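Local coordinates for hypothetical protein (Streptococcus pneumoniae, PDB 2HIY) that is of unknown function but belongs to the DUF1697 family and has an alpha-beta fold with two four-stranded antiparallel sheets, at residues 10-15 and 74-79; 102-107 and 140-145; 124-129 and 150-155. All coordinates share one frame; numbering follows the deposited sequence.

Contact 1: residues 10-15 and 74-79; sequences LVRGIN and IQSFSL
Val11 and Ile74 meet branch to branch, the CG1 methyl of Val11 lying 3.7 Å from CG2 of Ile74. The same methyl also lies 3.8 Å from CB of Phe77, while the Phe77 ring itself swings away from residues 10-15. With chi1 of Val11 at -60°, CG1 stands beside the backbone N, and that is what brings it between the two partners. Ile74 also uses its other branch: CG1 sits 3.8 Å from CG2 of Ile14. Beta-branched residues suit this place: Ile74 packs with both branches, Val11 and Ile14 with one methyl each.

Where the chains draw together, Leu10 and Ser78 form an antiparallel hydrogen-bonded pair. Leu10 N gives to Ser78 O and Ser78 N to Leu10 O, both at 2.9 Å, and their CB atoms lie together on one face. Serine is small enough for this close flank, and its buried hydroxyl is satisfied by Tyr108 O and Thr167 OG1. Between Arg12 and Ser76 water takes over: one molecule joins Arg12 O to Ser76 O, both at 2.9 Å; the other gives a bond to Ser76 OG and accepts a weak one from Arg12 N. Ser76 OG also bonds to Arg164 O.

The contact thus continues the pairing of strand 5-10 with strand 78-81, outermost of its sheet within the chain, helix 56-70 packing on Ile74 and Phe77, and Phe107 of strand 102-108 on Leu10 and Ser78.

Contact 2: residues 102-107 and 140-145; sequences RKDFLF and WGKFSE
Two neighbouring strands of an antiparallel sheet, 102-108 and 137-142, run side by side here, with Arg102 and Lys142, and Asp104 and Trp140, as hydrogen-bonded pairs. Lys103 faces Gly141 in the non-hydrogen-bonded pair between them, where CA to CA is 4.4 Å and glycine brings no side chain to the close approach.

On the face of Asp104 and Lys142 the lysine chain, bent at chi2 and chi3 (70° and 58°), curls back along the sheet. NZ reaches Asp104 OD2 at 2.6 Å, a short salt bridge on the anti lone pair, and also gives a bond of 2.9 Å to Trp140 O from above the carbonyl plane. Asp104 N meets that oxygen from the opposite face, so Trp140 O is held by two donors. The ring of Tyr153 lies against the lysine in a cation-pi contact.

Arg102, at the start of its strand and extended from CG to NE, grips Glu145 in the loop after strand 137-142 side-on: NE to OE2 is 3.0 Å and NH2 to OE1 2.9 Å. The carboxylate lies at the guanidinium edge, the two planes turned 41° apart. Gln116 and Ala119 of the second subunit pack on this pair. Deeper in, CD2 of Leu106 touches CE3 of the Trp140 indole at 3.8 Å, an apolar filling suited to a buried spot.

Alternating hydrogen-bonded and non-hydrogen-bonded pairs are the mark of an antiparallel sheet, here between its inner strands; the ion pairs are particular to this protein.

Contact 3: residues 124-129 and 150-155; sequences LELKDE and KTAYHK
Both oxygens of the flat Glu129 carboxylate accept, through their syn lone pairs, N-H groups from the start of helix 152-156. OE2 takes the N-H of Ala152 at 2.7 Å and OE1 that of Tyr153 at 3.0 Å, each with an N-H...O angle of 158°. The anti side of OE2 is used as well, by Lys127 N, two residues earlier in the loop before the strand, at 2.8 Å and nearly straight (177°). OE1 in turn receives Trp140 NE1, which brings the indole of the neighbouring strand to the same group. With four donors about it, the buried carboxylate can hardly rotate. A chi1 of 68°, with the chain extended beyond CG, carries it across to the helix start.

The Tyr153 ring leads away from residues 124-129 and meets Trp140 edge to face. Thr151 is the N-cap: its OG1 accepts from His154 N at 3.2 Å and is also hydrogen-bonded to Tyr148 O, while its CG2 methyl faces Asp128 O. Ala152, in the first turn, points its single methyl at the loop, 3.7 Å from CD2 of Leu126 and close to CB of Leu124, and its small size suits so near a backbone. A water bridges Glu125 O and Lys150 O, linking the two segments where no direct bond joins them.

Chemically, a carboxylate, probably ionised, placed at a helix N-terminus takes up amide N-H groups that have no partner within the helix. Its negative charge should be favoured by the helix dipole, and the bonds at Glu129 would probably keep it ionised despite burial.

How the contacts relate
Along the chain contact 1 closes before contacts 2 and 3 begin, whereas the segments of contacts 2 and 3 alternate. Contact 1 continues from the end of the sheet 39-41, 47-52, 5-10, 78-81 into the loops beyond it; contact 2 belongs to the sheet of strands 129-133, 137-142, 102-108 and 166-170, both with strand order 2-3-1-4. Their centres are about 20 Å apart, yet strand 102-108 joins the two sheets through Phe107. Contact 3 is about 10 Å from contact 2, centre to centre, and about 25 Å from contact 1. The alternation of segments in contacts 2 and 3 sets helix 152-156 beside strand 137-142.

Contact 1: residues 10-15 and 74-79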
# COMPACT_ATOMS: atom_id res chain seq x y z
N LEU D 10 -12.76 -3.23 -24.90
CA LEU D 10 -12.50 -3.02 -23.47
C LEU D 10 -11.80 -4.23 -22.91
O LEU D 10 -12.22 -5.36 -23.17
CB LEU D 10 -13.81 -2.78 -22.71
CG LEU D 10 -14.78 -1.79 -23.35
CD1 LEU D 10 -16.02 -1.76 -22.45
CD2 LEU D 10 -14.17 -0.41 -23.51
N VAL D 11 -10.73 -4.01 -22.16
CA VAL D 11 -10.01 -5.13 -21.57
C VAL D 11 -9.88 -4.91 -20.06
O VAL D 11 -9.91 -3.80 -19.57
CB VAL D 11 -8.64 -5.36 -22.24
CG1 VAL D 11 -8.80 -5.66 -23.74
CG2 VAL D 11 -7.75 -4.17 -22.06
N ARG D 12 -9.79 -6.01 -19.33
CA ARG D 12 -9.61 -5.93 -17.89
C ARG D 12 -8.19 -6.30 -17.50
O ARG D 12 -7.49 -7.00 -18.26
CB ARG D 12 -10.57 -6.91 -17.20
CG ARG D 12 -10.25 -8.36 -17.52
CD ARG D 12 -10.41 -9.38 -16.37
NE ARG D 12 -10.34 -8.84 -15.02
CZ ARG D 12 -9.33 -9.00 -14.17
NH1 ARG D 12 -9.42 -8.47 -12.96
NH2 ARG D 12 -8.25 -9.69 -14.50
N GLY D 13 -7.80 -5.85 -16.33
CA GLY D 13 -6.60 -6.33 -15.68
C GLY D 13 -5.29 -5.74 -16.12
O GLY D 13 -4.24 -6.22 -15.70
N ILE D 14 -5.31 -4.70 -16.95
CA ILE D 14 -4.05 -4.14 -17.46
C ILE D 14 -3.55 -2.94 -16.68
O ILE D 14 -4.33 -2.24 -16.02
CB ILE D 14 -4.10 -3.83 -18.98
CG1 ILE D 14 -5.00 -2.64 -19.34
CG2 ILE D 14 -4.49 -5.08 -19.77
CD1 ILE D 14 -4.72 -2.09 -20.75
N ASN D 15 -2.24 -2.71 -16.76
CA ASN D 15 -1.61 -1.53 -16.17
C ASN D 15 -1.93 -1.34 -14.69
O ASN D 15 -2.22 -0.23 -14.24
CB ASN D 15 -1.96 -0.27 -16.97
CG ASN D 15 -1.35 -0.30 -18.35
OD1 ASN D 15 -0.24 -0.78 -18.53
ND2 ASN D 15 -2.10 0.16 -19.34
N ILE D 74 -3.90 -10.56 -21.59
CA ILE D 74 -5.25 -10.12 -21.98
C ILE D 74 -5.98 -11.36 -22.49
O ILE D 74 -5.79 -11.80 -23.62
CB ILE D 74 -5.21 -9.00 -23.05
CG1 ILE D 74 -4.50 -7.75 -22.45
CG2 ILE D 74 -6.63 -8.67 -23.55
CD1 ILE D 74 -4.34 -6.54 -23.41
N GLN D 75 -6.77 -11.97 -21.61
CA GLN D 75 -7.37 -13.27 -21.85
C GLN D 75 -8.88 -13.24 -22.02
O GLN D 75 -9.52 -14.29 -22.19
CB GLN D 75 -6.95 -14.24 -20.72
CG GLN D 75 -5.47 -14.60 -20.83
CD GLN D 75 -4.92 -15.38 -19.67
OE1 GLN D 75 -5.67 -15.96 -18.88
NE2 GLN D 75 -3.60 -15.40 -19.56
N SER D 76 -9.45 -12.04 -21.96
CA SER D 76 -10.84 -11.80 -22.32
C SER D 76 -10.92 -10.38 -22.80
O SER D 76 -10.06 -9.54 -22.49
CB SER D 76 -11.75 -11.96 -21.08
OG SER D 76 -11.58 -10.88 -20.14
N PHE D 77 -11.94 -10.07 -23.60
CA PHE D 77 -12.19 -8.69 -23.94
C PHE D 77 -13.65 -8.51 -24.31
O PHE D 77 -14.30 -9.47 -24.75
CB PHE D 77 -11.26 -8.19 -25.07
CG PHE D 77 -11.34 -9.00 -26.35
CD1 PHE D 77 -12.25 -8.70 -27.36
CD2 PHE D 77 -10.41 -9.99 -26.60
CE1 PHE D 77 -12.29 -9.44 -28.56
CE2 PHE D 77 -10.44 -10.73 -27.80
CZ PHE D 77 -11.38 -10.45 -28.77
N SER D 78 -14.13 -7.28 -24.16
CA SER D 78 -15.44 -6.90 -24.63
C SER D 78 -15.27 -6.15 -25.95
O SER D 78 -14.35 -5.35 -26.10
CB SER D 78 -16.11 -5.95 -23.64
OG SER D 78 -16.10 -6.52 -22.33
N LEU D 79 -16.13 -6.46 -26.91
CA LEU D 79 -16.10 -5.77 -28.21
C LEU D 79 -17.54 -5.46 -28.57
O LEU D 79 -18.37 -6.37 -28.74
CB LEU D 79 -15.46 -6.68 -29.26
CG LEU D 79 -15.31 -6.01 -30.64
CD1 LEU D 79 -14.38 -4.82 -30.63
CD2 LEU D 79 -14.83 -7.04 -31.65
O HOH W 1 -11.90 -7.93 -20.46
O HOH W 2 -8.37 -8.97 -20.26

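Contact 2: residues 102-107 and 140-145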
# COMPACT_ATOMS: atom_id res chain seq x y z
N ARG D 102 -22.37 4.33 -5.57
CA ARG D 102 -21.50 3.70 -6.58
C ARG D 102 -22.37 3.08 -7.66
O ARG D 102 -23.37 2.40 -7.36
CB ARG D 102 -20.62 2.63 -5.94
CG ARG D 102 -19.72 3.24 -4.88
CD ARG D 102 -18.58 2.38 -4.59
NE ARG D 102 -17.93 2.77 -3.35
CZ ARG D 102 -16.84 2.16 -2.90
NH1 ARG D 102 -16.30 1.18 -3.63
NH2 ARG D 102 -16.29 2.53 -1.76
N LYS D 103 -21.99 3.25 -8.91
CA LYS D 103 -22.67 2.64 -10.05
C LYS D 103 -21.64 2.05 -10.98
O LYS D 103 -20.74 2.77 -11.39
CB LYS D 103 -23.53 3.64 -10.78
CG LYS D 103 -24.71 4.17 -9.93
CD LYS D 103 -25.56 5.18 -10.68
CE LYS D 103 -24.80 6.50 -10.90
NZ LYS D 103 -25.68 7.60 -11.42
N ASP D 104 -21.76 0.78 -11.28
CA ASP D 104 -20.84 0.09 -12.16
C ASP D 104 -21.58 -0.64 -13.26
O ASP D 104 -22.71 -1.09 -13.05
CB ASP D 104 -20.01 -0.88 -11.35
CG ASP D 104 -19.20 -0.15 -10.29
OD1 ASP D 104 -18.29 0.63 -10.67
OD2 ASP D 104 -19.50 -0.28 -9.08
N PHE D 105 -20.92 -0.77 -14.42
CA PHE D 105 -21.45 -1.60 -15.47
C PHE D 105 -20.47 -2.75 -15.66
O PHE D 105 -19.27 -2.50 -15.84
CB PHE D 105 -21.61 -0.84 -16.78
CG PHE D 105 -22.48 -1.55 -17.78
CD1 PHE D 105 -23.85 -1.53 -17.63
CD2 PHE D 105 -21.94 -2.27 -18.83
CE1 PHE D 105 -24.67 -2.17 -18.54
CE2 PHE D 105 -22.74 -2.89 -19.74
CZ PHE D 105 -24.12 -2.85 -19.59
N LEU D 106 -20.97 -3.97 -15.63
CA LEU D 106 -20.15 -5.16 -15.84
C LEU D 106 -20.35 -5.61 -17.29
O LEU D 106 -21.35 -6.25 -17.61
CB LEU D 106 -20.60 -6.28 -14.88
CG LEU D 106 -20.29 -6.08 -13.38
CD1 LEU D 106 -21.10 -4.91 -12.80
CD2 LEU D 106 -20.68 -7.34 -12.62
N PHE D 107 -19.41 -5.23 -18.16
CA PHE D 107 -19.55 -5.55 -19.58
C PHE D 107 -19.25 -7.02 -19.83
O PHE D 107 -18.22 -7.55 -19.39
CB PHE D 107 -18.57 -4.76 -20.43
CG PHE D 107 -18.93 -3.32 -20.65
CD1 PHE D 107 -19.75 -2.94 -21.72
CD2 PHE D 107 -18.38 -2.28 -19.84
CE1 PHE D 107 -20.05 -1.57 -21.96
CE2 PHE D 107 -18.68 -0.93 -20.08
CZ PHE D 107 -19.52 -0.59 -21.14
N TRP D 140 -25.18 -2.21 -12.08
CA TRP D 140 -25.20 -2.61 -10.66
C TRP D 140 -24.90 -1.42 -9.80
O TRP D 140 -23.79 -0.84 -9.83
CB TRP D 140 -24.19 -3.74 -10.46
CG TRP D 140 -24.35 -4.57 -9.24
CD1 TRP D 140 -24.87 -4.24 -8.01
CD2 TRP D 140 -23.97 -5.94 -9.15
NE1 TRP D 140 -24.84 -5.33 -7.14
CE2 TRP D 140 -24.29 -6.39 -7.83
CE3 TRP D 140 -23.39 -6.85 -10.05
CZ2 TRP D 140 -24.03 -7.71 -7.40
CZ3 TRP D 140 -23.14 -8.16 -9.62
CH2 TRP D 140 -23.47 -8.57 -8.31
N GLY D 141 -25.92 -0.98 -9.05
CA GLY D 141 -25.83 0.23 -8.23
C GLY D 141 -25.79 -0.18 -6.78
O GLY D 141 -26.47 -1.11 -6.36
N LYS D 142 -24.96 0.54 -6.02
CA LYS D 142 -24.90 0.35 -4.58
C LYS D 142 -25.27 1.69 -3.94
O LYS D 142 -24.70 2.74 -4.25
CB LYS D 142 -23.47 -0.09 -4.17
CG LYS D 142 -23.09 -1.55 -4.52
CD LYS D 142 -22.90 -1.87 -5.99
CE LYS D 142 -21.84 -1.04 -6.66
NZ LYS D 142 -21.57 -1.56 -8.04
N PHE D 143 -26.25 1.67 -3.03
CA PHE D 143 -26.87 2.93 -2.61
C PHE D 143 -26.02 3.78 -1.72
O PHE D 143 -26.10 5.02 -1.83
CB PHE D 143 -28.22 2.68 -1.96
CG PHE D 143 -29.24 2.19 -2.93
CD1 PHE D 143 -29.82 3.08 -3.82
CD2 PHE D 143 -29.64 0.87 -2.96
CE1 PHE D 143 -30.77 2.64 -4.75
CE2 PHE D 143 -30.60 0.40 -3.89
CZ PHE D 143 -31.15 1.31 -4.79
N SER D 144 -25.21 3.18 -0.86
CA SER D 144 -24.56 3.99 0.19
C SER D 144 -23.19 3.51 0.56
O SER D 144 -22.94 2.31 0.69
CB SER D 144 -25.45 3.96 1.43
OG SER D 144 -24.82 4.66 2.50
N GLU D 145 -22.28 4.45 0.82
CA GLU D 145 -20.99 4.07 1.35
C GLU D 145 -21.09 3.37 2.70
O GLU D 145 -20.28 2.48 2.99
CB GLU D 145 -20.08 5.31 1.48
CG GLU D 145 -19.68 5.95 0.12
CD GLU D 145 -18.72 5.12 -0.72
OE1 GLU D 145 -18.06 4.21 -0.19
OE2 GLU D 145 -18.61 5.38 -1.94

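Contact 3: residues 124-129 and 150-155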
# COMPACT_ATOMS: atom_id res chain seq x y z
N LEU D 124 -26.97 -14.81 -5.73
CA LEU D 124 -26.41 -14.01 -4.66
C LEU D 124 -27.52 -13.29 -3.89
O LEU D 124 -28.47 -12.78 -4.48
CB LEU D 124 -25.44 -12.99 -5.25
CG LEU D 124 -24.32 -13.51 -6.14
CD1 LEU D 124 -23.50 -12.32 -6.65
CD2 LEU D 124 -23.41 -14.48 -5.37
N GLU D 125 -27.37 -13.24 -2.57
CA GLU D 125 -28.34 -12.48 -1.78
C GLU D 125 -27.96 -11.00 -1.75
O GLU D 125 -27.02 -10.61 -1.07
CB GLU D 125 -28.53 -13.03 -0.34
CG GLU D 125 -29.68 -12.29 0.40
CD GLU D 125 -29.96 -12.79 1.81
OE1 GLU D 125 -29.03 -13.30 2.48
OE2 GLU D 125 -31.11 -12.68 2.27
N LEU D 126 -28.71 -10.20 -2.50
CA LEU D 126 -28.46 -8.76 -2.55
C LEU D 126 -28.89 -8.08 -1.27
O LEU D 126 -29.85 -8.51 -0.62
CB LEU D 126 -29.20 -8.16 -3.73
CG LEU D 126 -28.90 -8.80 -5.08
CD1 LEU D 126 -29.62 -8.01 -6.15
CD2 LEU D 126 -27.37 -8.85 -5.38
N LYS D 127 -28.19 -7.01 -0.94
CA LYS D 127 -28.50 -6.19 0.22
C LYS D 127 -28.75 -4.75 -0.28
O LYS D 127 -29.74 -4.55 -0.99
CB LYS D 127 -27.43 -6.30 1.29
CG LYS D 127 -27.33 -7.73 1.88
CD LYS D 127 -28.51 -7.99 2.81
CE LYS D 127 -28.39 -9.32 3.53
NZ LYS D 127 -29.51 -9.40 4.52
N ASP D 128 -27.89 -3.79 0.05
CA ASP D 128 -28.28 -2.39 -0.24
C ASP D 128 -27.79 -2.01 -1.64
O ASP D 128 -26.90 -1.18 -1.84
CB ASP D 128 -27.72 -1.45 0.81
CG ASP D 128 -28.36 -0.06 0.77
OD1 ASP D 128 -29.48 0.05 0.21
OD2 ASP D 128 -27.71 0.87 1.30
N GLU D 129 -28.45 -2.62 -2.62
CA GLU D 129 -27.99 -2.55 -3.99
C GLU D 129 -29.10 -2.97 -4.90
O GLU D 129 -30.10 -3.56 -4.46
CB GLU D 129 -26.77 -3.48 -4.18
CG GLU D 129 -27.11 -4.96 -4.07
CD GLU D 129 -25.93 -5.79 -3.64
OE1 GLU D 129 -24.90 -5.80 -4.37
OE2 GLU D 129 -25.99 -6.40 -2.56
N LYS D 150 -21.41 -4.48 3.02
CA LYS D 150 -22.36 -5.59 3.19
C LYS D 150 -23.05 -5.98 1.89
O LYS D 150 -23.86 -6.90 1.89
CB LYS D 150 -23.42 -5.22 4.23
CG LYS D 150 -22.87 -5.06 5.67
CD LYS D 150 -23.97 -4.42 6.58
CE LYS D 150 -23.47 -4.09 7.97
NZ LYS D 150 -23.51 -5.29 8.87
N THR D 151 -22.72 -5.32 0.78
CA THR D 151 -23.37 -5.67 -0.46
C THR D 151 -22.82 -6.97 -1.07
O THR D 151 -21.65 -7.36 -0.83
CB THR D 151 -23.22 -4.55 -1.54
OG1 THR D 151 -21.84 -4.32 -1.87
CG2 THR D 151 -23.91 -3.26 -1.09
N ALA D 152 -23.64 -7.64 -1.86
CA ALA D 152 -23.18 -8.80 -2.62
C ALA D 152 -22.10 -8.40 -3.60
O ALA D 152 -21.17 -9.18 -3.85
CB ALA D 152 -24.35 -9.42 -3.35
N TYR D 153 -22.21 -7.22 -4.20
CA TYR D 153 -21.18 -6.74 -5.10
C TYR D 153 -19.81 -6.79 -4.43
O TYR D 153 -18.84 -7.35 -5.00
CB TYR D 153 -21.50 -5.30 -5.55
CG TYR D 153 -20.57 -4.77 -6.60
CD1 TYR D 153 -20.84 -5.01 -7.94
CD2 TYR D 153 -19.45 -4.01 -6.27
CE1 TYR D 153 -19.98 -4.55 -8.95
CE2 TYR D 153 -18.57 -3.55 -7.27
CZ TYR D 153 -18.86 -3.81 -8.60
OH TYR D 153 -17.99 -3.32 -9.56
N HIS D 154 -19.72 -6.22 -3.24
CA HIS D 154 -18.46 -6.22 -2.52
C HIS D 154 -18.06 -7.59 -2.02
O HIS D 154 -16.88 -7.99 -2.16
CB HIS D 154 -18.55 -5.26 -1.35
CG HIS D 154 -17.34 -5.30 -0.48
ND1 HIS D 154 -16.11 -4.86 -0.93
CD2 HIS D 154 -17.15 -5.77 0.77
CE1 HIS D 154 -15.22 -5.05 0.03
NE2 HIS D 154 -15.82 -5.58 1.08
N LYS D 155 -19.00 -8.28 -1.36
CA LYS D 155 -18.64 -9.52 -0.65
C LYS D 155 -18.38 -10.68 -1.54
O LYS D 155 -17.60 -11.57 -1.13
CB LYS D 155 -19.75 -9.91 0.31
CG LYS D 155 -19.85 -8.93 1.47
CD LYS D 155 -21.03 -9.25 2.36
CE LYS D 155 -20.88 -10.61 3.01
NZ LYS D 155 -22.02 -10.85 3.94
O HOH W 3 -24.70 -9.44 0.45